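Local coordinates for cell division control protein 4 (Saccharomyces cerevisiae, PDB 3V7D) that recognises phosphorylated target proteins as the F-box, WD-repeat subunit of an SCF E3 ubiquitin ligase and directs their ubiquitination, among them the CDK inhibitor SIC1, at residues Q87-R90 against L91-S94; V294-V297 against A298-K301; R359-D362 against K363-V366. The protein carries 1 engineered substitution. All coordinates share one frame; numbering follows the deposited sequence.

Contact 1. Residues Q87-R90 against L91-S94; sequences QQDR and LRLS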
loop_
_atom_site.group_PDB
_atom_site.type_symbol
_atom_site.label_atom_id
_atom_site.label_comp_id
_atom_site.label_asym_id
_atom_site.label_seq_id
_atom_site.Cartn_x
_atom_site.Cartn_y
_atom_site.Cartn_z
ATOM N N GLN B 87 -17.626 -9.168 -8.048
ATOM C CA GLN B 87 -16.332 -8.522 -7.892
ATOM C C GLN B 87 -16.487 -7.015 -7.754
ATOM O O GLN B 87 -15.808 -6.393 -6.944
ATOM C CB GLN B 87 -15.407 -8.837 -9.064
ATOM C CG GLN B 87 -14.040 -8.183 -8.926
ATOM C CD GLN B 87 -13.048 -8.686 -9.947
ATOM O OE1 GLN B 87 -12.089 -9.373 -9.605
ATOM N NE2 GLN B 87 -13.273 -8.347 -11.213
ATOM N N GLN B 88 -17.392 -6.438 -8.540
ATOM C CA GLN B 88 -17.632 -4.998 -8.514
ATOM C C GLN B 88 -18.109 -4.536 -7.139
ATOM O O GLN B 88 -17.594 -3.562 -6.590
ATOM C CB GLN B 88 -18.656 -4.593 -9.580
ATOM C CG GLN B 88 -18.214 -4.836 -11.021
ATOM C CD GLN B 88 -18.584 -6.229 -11.534
ATOM O OE1 GLN B 88 -18.772 -7.160 -10.756
ATOM N NE2 GLN B 88 -18.695 -6.363 -12.852
ATOM N N ASP B 89 -19.089 -5.239 -6.587
ATOM C CA ASP B 89 -19.642 -4.886 -5.287
ATOM C C ASP B 89 -18.619 -5.120 -4.171
ATOM O O ASP B 89 -18.565 -4.357 -3.207
ATOM C CB ASP B 89 -20.938 -5.663 -5.014
ATOM C CG ASP B 89 -22.079 -5.251 -5.943
ATOM O OD1 ASP B 89 -22.056 -4.119 -6.477
ATOM O OD2 ASP B 89 -23.007 -6.063 -6.136
ATOM N N ARG B 90 -17.814 -6.171 -4.312
ATOM C CA ARG B 90 -16.740 -6.451 -3.369
ATOM C C ARG B 90 -15.793 -5.261 -3.304
ATOM O O ARG B 90 -15.450 -4.786 -2.220
ATOM C CB ARG B 90 -15.952 -7.696 -3.789
ATOM C CG ARG B 90 -16.625 -9.020 -3.489
ATOM C CD ARG B 90 -15.859 -10.177 -4.126
ATOM N NE ARG B 90 -16.534 -11.459 -3.931
ATOM C CZ ARG B 90 -16.351 -12.524 -4.707
ATOM N NH1 ARG B 90 -15.517 -12.459 -5.737
ATOM N NH2 ARG B 90 -17.004 -13.653 -4.459
ATOM N N LEU B 91 -15.379 -4.783 -4.476
ATOM C CA LEU B 91 -14.435 -3.679 -4.570
ATOM C C LEU B 91 -15.037 -2.368 -4.058
ATOM O O LEU B 91 -14.342 -1.558 -3.443
ATOM C CB LEU B 91 -13.941 -3.514 -6.008
ATOM C CG LEU B 91 -13.043 -4.624 -6.564
ATOM C CD1 LEU B 91 -12.672 -4.316 -7.999
ATOM C CD2 LEU B 91 -11.781 -4.807 -5.722
ATOM N N ARG B 92 -16.324 -2.161 -4.317
ATOM C CA ARG B 92 -17.009 -0.974 -3.820
ATOM C C ARG B 92 -17.088 -0.996 -2.293
ATOM O O ARG B 92 -16.782 -0.003 -1.636
ATOM C CB ARG B 92 -18.410 -0.835 -4.435
ATOM C CG ARG B 92 -19.293 0.209 -3.734
ATOM C CD ARG B 92 -20.540 0.564 -4.549
ATOM N NE ARG B 92 -21.301 -0.618 -4.940
ATOM C CZ ARG B 92 -22.285 -1.141 -4.216
ATOM N NH1 ARG B 92 -22.628 -0.579 -3.065
ATOM N NH2 ARG B 92 -22.922 -2.224 -4.642
ATOM N N LEU B 93 -17.486 -2.134 -1.730
ATOM C CA LEU B 93 -17.575 -2.260 -0.275
ATOM C C LEU B 93 -16.207 -2.098 0.391
ATOM O O LEU B 93 -16.087 -1.470 1.444
ATOM C CB LEU B 93 -18.211 -3.593 0.129
ATOM C CG LEU B 93 -19.697 -3.798 -0.211
ATOM C CD1 LEU B 93 -20.321 -4.814 0.738
ATOM C CD2 LEU B 93 -20.492 -2.491 -0.202
ATOM N N SER B 94 -15.181 -2.667 -0.229
ATOM C CA SER B 94 -13.822 -2.521 0.262
ATOM C C SER B 94 -13.433 -1.048 0.249
ATOM O O SER B 94 -12.840 -0.546 1.204
ATOM C CB SER B 94 -12.850 -3.323 -0.606
ATOM O OG SER B 94 -11.513 -3.171 -0.159
HETATM O O HOH W 1 -20.297 -1.943 -7.280
#
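Asp89 and Arg92 meet as two flat groups whose planes stand 80° apart. At the edge of the Arg92 guanidinium sit both Asp89 OD1, tilted slightly from its plane, and water 1, which lies in it. Seen from the carboxylate, the arginine comes from above: NH2 of Arg92 reaches OD1 of Asp89 at 2.8 Å, 68° out of the carboxylate plane, in a salt bridge whose N-H is bent. Water 1 closes a small ring, donating to OD1 of Asp89 at 2.9 Å and accepting from NE of Arg92 at 2.9 Å. The arginine folds back to its partner through a bend at chi3 (53°), and the two side chains end up alongside each other, pointing the same way.

The charges have further partners. OD2 of Asp89 takes a salt bridge from Arg50, so one carboxylate serves two arginines, while NH2 of Arg92 also bonds a polar side chain of the other protein chain. With Arg50 and Arg92 both at its carboxylate, Asp89 is probably held ionised.

Beneath the side chains the backbone keeps the i to i+4 bonds of a regular helix, and at its start the Ser86 hydroxyl accepts from N of Asp89. CG of Leu91 lies 3.3 Å from the O of Gln87, and its side chain packs on Trp56 and Leu60 of helix 53-62 and on Phe71 of helix 71-81. This is an i to i+3 salt bridge in the first turns of helix 87-106, which packs on helices 53-62 and 71-81 in the helical part of the chain, the part that also holds the F-box.

Contact 2. Residues V294-V297 against A298-K301; sequences VWDV and AQMK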
loop_
_atom_site.group_PDB
_atom_site.type_symbol
_atom_site.label_atom_id
_atom_site.label_comp_id
_atom_site.label_asym_id
_atom_site.label_seq_id
_atom_site.Cartn_x
_atom_site.Cartn_y
_atom_site.Cartn_z
ATOM N N VAL B 294 24.429 -10.994 0.115
ATOM C CA VAL B 294 23.242 -11.500 -0.558
ATOM C C VAL B 294 23.394 -13.001 -0.745
ATOM O O VAL B 294 24.307 -13.456 -1.430
ATOM C CB VAL B 294 23.050 -10.841 -1.930
ATOM C CG1 VAL B 294 21.748 -11.309 -2.564
ATOM C CG2 VAL B 294 23.076 -9.327 -1.800
ATOM N N TRP B 295 22.502 -13.768 -0.128
ATOM C CA TRP B 295 22.611 -15.221 -0.143
ATOM C C TRP B 295 21.592 -15.871 -1.074
ATOM O O TRP B 295 20.535 -15.305 -1.351
ATOM C CB TRP B 295 22.415 -15.786 1.264
ATOM C CG TRP B 295 23.296 -15.188 2.320
ATOM C CD1 TRP B 295 23.001 -14.129 3.131
ATOM C CD2 TRP B 295 24.604 -15.631 2.699
ATOM N NE1 TRP B 295 24.049 -13.880 3.985
ATOM C CE2 TRP B 295 25.044 -14.791 3.742
ATOM C CE3 TRP B 295 25.449 -16.651 2.254
ATOM C CZ2 TRP B 295 26.292 -14.938 4.342
ATOM C CZ3 TRP B 295 26.688 -16.797 2.852
ATOM C CH2 TRP B 295 27.098 -15.944 3.883
ATOM N N ASP B 296 21.925 -17.068 -1.545
ATOM C CA ASP B 296 20.987 -17.912 -2.273
ATOM C C ASP B 296 20.743 -19.152 -1.420
ATOM O O ASP B 296 21.519 -20.105 -1.464
ATOM C CB ASP B 296 21.564 -18.305 -3.637
ATOM C CG ASP B 296 20.551 -19.012 -4.529
ATOM O OD1 ASP B 296 19.766 -19.842 -4.028
ATOM O OD2 ASP B 296 20.545 -18.737 -5.747
ATOM N N VAL B 297 19.662 -19.136 -0.649
ATOM C CA VAL B 297 19.408 -20.189 0.326
ATOM C C VAL B 297 18.952 -21.499 -0.309
ATOM O O VAL B 297 18.758 -22.496 0.383
ATOM C CB VAL B 297 18.381 -19.744 1.376
ATOM C CG1 VAL B 297 18.899 -18.531 2.129
ATOM C CG2 VAL B 297 17.044 -19.444 0.713
ATOM N N ALA B 298 18.774 -21.493 -1.626
ATOM C CA ALA B 298 18.500 -22.725 -2.350
ATOM C C ALA B 298 19.817 -23.443 -2.614
ATOM O O ALA B 298 19.900 -24.669 -2.538
ATOM C CB ALA B 298 17.781 -22.430 -3.656
ATOM N N GLN B 299 20.849 -22.661 -2.916
ATOM C CA GLN B 299 22.174 -23.204 -3.183
ATOM C C GLN B 299 23.063 -23.106 -1.950
ATOM O O GLN B 299 24.136 -23.706 -1.905
ATOM C CB GLN B 299 22.832 -22.459 -4.346
ATOM C CG GLN B 299 22.110 -22.598 -5.674
ATOM C CD GLN B 299 22.830 -21.883 -6.801
ATOM O OE1 GLN B 299 23.673 -21.016 -6.564
ATOM N NE2 GLN B 299 22.506 -22.247 -8.036
ATOM N N MET B 300 22.604 -22.351 -0.955
ATOM C CA MET B 300 23.390 -22.072 0.244
ATOM C C MET B 300 24.750 -21.492 -0.128
ATOM O O MET B 300 25.787 -21.953 0.347
ATOM C CB MET B 300 23.550 -23.327 1.105
ATOM C CG MET B 300 22.234 -23.879 1.629
ATOM S SD MET B 300 21.384 -22.715 2.715
ATOM C CE MET B 300 22.450 -22.767 4.154
ATOM N N LYS B 301 24.734 -20.480 -0.989
ATOM C CA LYS B 301 25.963 -19.864 -1.469
ATOM C C LYS B 301 25.878 -18.343 -1.411
ATOM O O LYS B 301 24.797 -17.764 -1.537
ATOM C CB LYS B 301 26.262 -20.322 -2.901
ATOM C CG LYS B 301 27.620 -19.888 -3.436
ATOM C CD LYS B 301 27.884 -20.460 -4.821
ATOM C CE LYS B 301 29.288 -20.121 -5.304
ATOM N NZ LYS B 301 29.622 -20.809 -6.584
#
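Asp296 and Lys301 form an antiparallel hydrogen-bonded pair: N of Asp296 donates to O of Lys301 at 3.0 Å, and N of Lys301 returns a longer bond of 3.3 Å to O of Asp296. That carbonyl also receives weak bonds from the amides of Gln299 and Met300. Since Met300 and Lys301 both face Asp296, the turn closes in a G1 beta bulge, with Met300 in a left-handed backbone conformation.

The Asp296 carboxylate braces the same turn. With CG anti to the backbone nitrogen (chi1 -171°), it swings over the loop, and OD1 of Asp296 takes two amides: N of Ala298 at 3.1 Å, met nearly end-on in an Asx turn, and N of Gln299 at 3.2 Å, from above the carboxylate plane. Asn281 adds a weak bond to OD1. The Gln299 side chain crosses over the carboxylate, its amide stacked and only 11° from parallel, with OE1 of Gln299 4.0 Å from OD2 of Asp296.

Packing lies farther out. Met300 bends at chi2 and chi3, which brings its SD to 4.4 Å from CB of Val297 and 3.5 Å from O of Val297; its side chain also touches Val231 and Val263 of the neighbouring sheet. CE3 of Trp295 is 4.0 Å from O of Lys301, while its NE1 bonds Ser285.

Trp295 and Asp296 are the Trp-Asp dipeptide that gives WD repeats their name, here ending strand 292-296 in WD repeat 4, and the turn leads on to strand 301-306. Two acceptors of one residue, Asp296 O and OD1, thus gather the amides of the turn; because OD1 belongs to a carboxylate, its negative charge probably strengthens the bonds it accepts from Ala298 and Gln299.

Contact 3. Residues R359-D362 against K363-V366; sequences RLSD and KFLV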
loop_
_atom_site.group_PDB
_atom_site.type_symbol
_atom_site.label_atom_id
_atom_site.label_comp_id
_atom_site.label_asym_id
_atom_site.label_seq_id
_atom_site.Cartn_x
_atom_site.Cartn_y
_atom_site.Cartn_z
ATOM N N ARG B 359 11.780 1.084 6.479
ATOM C CA ARG B 359 10.527 0.478 6.047
ATOM C C ARG B 359 10.299 0.798 4.579
ATOM O O ARG B 359 10.710 1.852 4.096
ATOM C CB ARG B 359 9.350 0.989 6.878
ATOM C CG ARG B 359 9.375 0.568 8.334
ATOM C CD ARG B 359 8.655 -0.731 8.555
ATOM N NE ARG B 359 8.616 -1.084 9.969
ATOM C CZ ARG B 359 8.262 -2.282 10.420
ATOM N NH1 ARG B 359 7.918 -3.234 9.560
ATOM N NH2 ARG B 359 8.256 -2.528 11.723
ATOM N N LEU B 360 9.649 -0.119 3.872
ATOM C CA LEU B 360 9.335 0.088 2.469
ATOM C C LEU B 360 7.847 -0.116 2.239
ATOM O O LEU B 360 7.323 -1.206 2.466
ATOM C CB LEU B 360 10.143 -0.873 1.595
ATOM C CG LEU B 360 10.018 -0.739 0.076
ATOM C CD1 LEU B 360 10.431 0.653 -0.387
ATOM C CD2 LEU B 360 10.850 -1.813 -0.626
ATOM N N SER B 361 7.162 0.945 1.825
ATOM C CA SER B 361 5.783 0.829 1.369
ATOM C C SER B 361 5.808 0.862 -0.149
ATOM O O SER B 361 6.874 1.007 -0.744
ATOM C CB SER B 361 4.923 1.972 1.905
ATOM O OG SER B 361 5.226 3.191 1.248
ATOM N N ASP B 362 4.644 0.734 -0.775
ATOM C CA ASP B 362 4.563 0.723 -2.234
ATOM C C ASP B 362 5.227 1.941 -2.881
ATOM O O ASP B 362 5.852 1.816 -3.931
ATOM C CB ASP B 362 3.106 0.613 -2.705
ATOM C CG ASP B 362 2.534 -0.780 -2.521
ATOM O OD1 ASP B 362 3.302 -1.759 -2.633
ATOM O OD2 ASP B 362 1.313 -0.893 -2.269
ATOM N N LYS B 363 5.108 3.111 -2.258
ATOM C CA LYS B 363 5.661 4.322 -2.861
ATOM C C LYS B 363 6.789 4.997 -2.071
ATOM O O LYS B 363 7.507 5.839 -2.613
ATOM C CB LYS B 363 4.547 5.328 -3.180
ATOM C CG LYS B 363 3.921 5.978 -1.977
ATOM C CD LYS B 363 2.695 6.806 -2.366
ATOM C CE LYS B 363 3.072 8.053 -3.159
ATOM N NZ LYS B 363 1.927 8.995 -3.317
ATOM N N PHE B 364 6.963 4.624 -0.807
ATOM C CA PHE B 364 7.970 5.277 0.030
ATOM C C PHE B 364 8.994 4.311 0.621
ATOM O O PHE B 364 8.629 3.284 1.194
ATOM C CB PHE B 364 7.311 6.014 1.203
ATOM C CG PHE B 364 6.353 7.091 0.801
ATOM C CD1 PHE B 364 6.755 8.126 -0.027
ATOM C CD2 PHE B 364 5.058 7.094 1.295
ATOM C CE1 PHE B 364 5.869 9.135 -0.379
ATOM C CE2 PHE B 364 4.167 8.094 0.951
ATOM C CZ PHE B 364 4.575 9.119 0.109
ATOM N N LEU B 365 10.274 4.644 0.492
ATOM C CA LEU B 365 11.285 4.086 1.387
ATOM C C LEU B 365 11.356 5.048 2.555
ATOM O O LEU B 365 11.484 6.258 2.357
ATOM C CB LEU B 365 12.654 3.988 0.710
ATOM C CG LEU B 365 13.821 3.605 1.634
ATOM C CD1 LEU B 365 13.663 2.187 2.181
ATOM C CD2 LEU B 365 15.169 3.761 0.933
ATOM N N VAL B 366 11.245 4.533 3.773
ATOM C CA VAL B 366 11.270 5.402 4.948
ATOM C C VAL B 366 12.388 5.012 5.906
ATOM O O VAL B 366 12.590 3.832 6.193
ATOM C CB VAL B 366 9.920 5.402 5.693
ATOM C CG1 VAL B 366 9.900 6.493 6.763
ATOM C CG2 VAL B 366 8.774 5.603 4.714
#
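Arg359 and Val366 are joined by a pair of backbone bonds: N of Arg359 donates to O of Val366 at 2.9 Å, and N of Val366 to O of Arg359 at 2.8 Å. A third, of 2.8 Å, runs from N of Ser361 to O of Phe364, and CA of Leu360 makes a CA-H...O contact of 3.5 Å with that same oxygen.

One side chain joins the polar network. OG of Ser361 stands between its own backbone nitrogen and carbonyl carbon (chi1 73°), a torsion that carries it over the turn to accept from N of Phe364 at 3.0 Å, with the N-H bent to 147°. The hydroxyl thus takes the place of the backbone acceptor in this two-residue turn. It also bonds OD1 of Asp403, and that carboxylate oxygen bridges the Ser361 hydroxyl and the Lys363 amide.

Apolar contacts fall on the two faces of the hairpin. Leu360 and Leu365, a non-hydrogen-bonded pair, share one face, where CD1 of Leu360 rests 4.2 Å from CB of Leu365; Leu360 goes on to Ile317 of the adjoining sheet. Arg359 and Val366 project from the other face toward Phe399 on strand 396-401. At the turn, CG of Lys363 lies 3.5 Å above the centre of the Phe364 ring, a methylene over one face, and Phe386 makes an edge-to-face contact with the same ring.

Strands 355-360 and 364-369, connected by a type I turn at Asp362 and Lys363, make the beta hairpin formed by the first two strands of a four-stranded antiparallel blade in the WD40 propeller, within WD repeat 6.

In the fold
Contact 1 belongs to the helical part, while contacts 2 and 3 are turns in different blades of the WD40 propeller; their centres are about 26 Å apart, and those of contacts 1 and 2 about 42 Å. All three are partly buried. Contact 3 is nearest the middle of the chain, about 10 Å from its centre, against 24 to 25 Å for the others. Contact 1 stays within a single helix and relies on opposite charges, beside another protein chain. Contact 2 joins the third and fourth strands of its blade through a carboxylate that accepts the turn amides, whereas contact 3 joins the first and second through a serine hydroxyl and leucine packing.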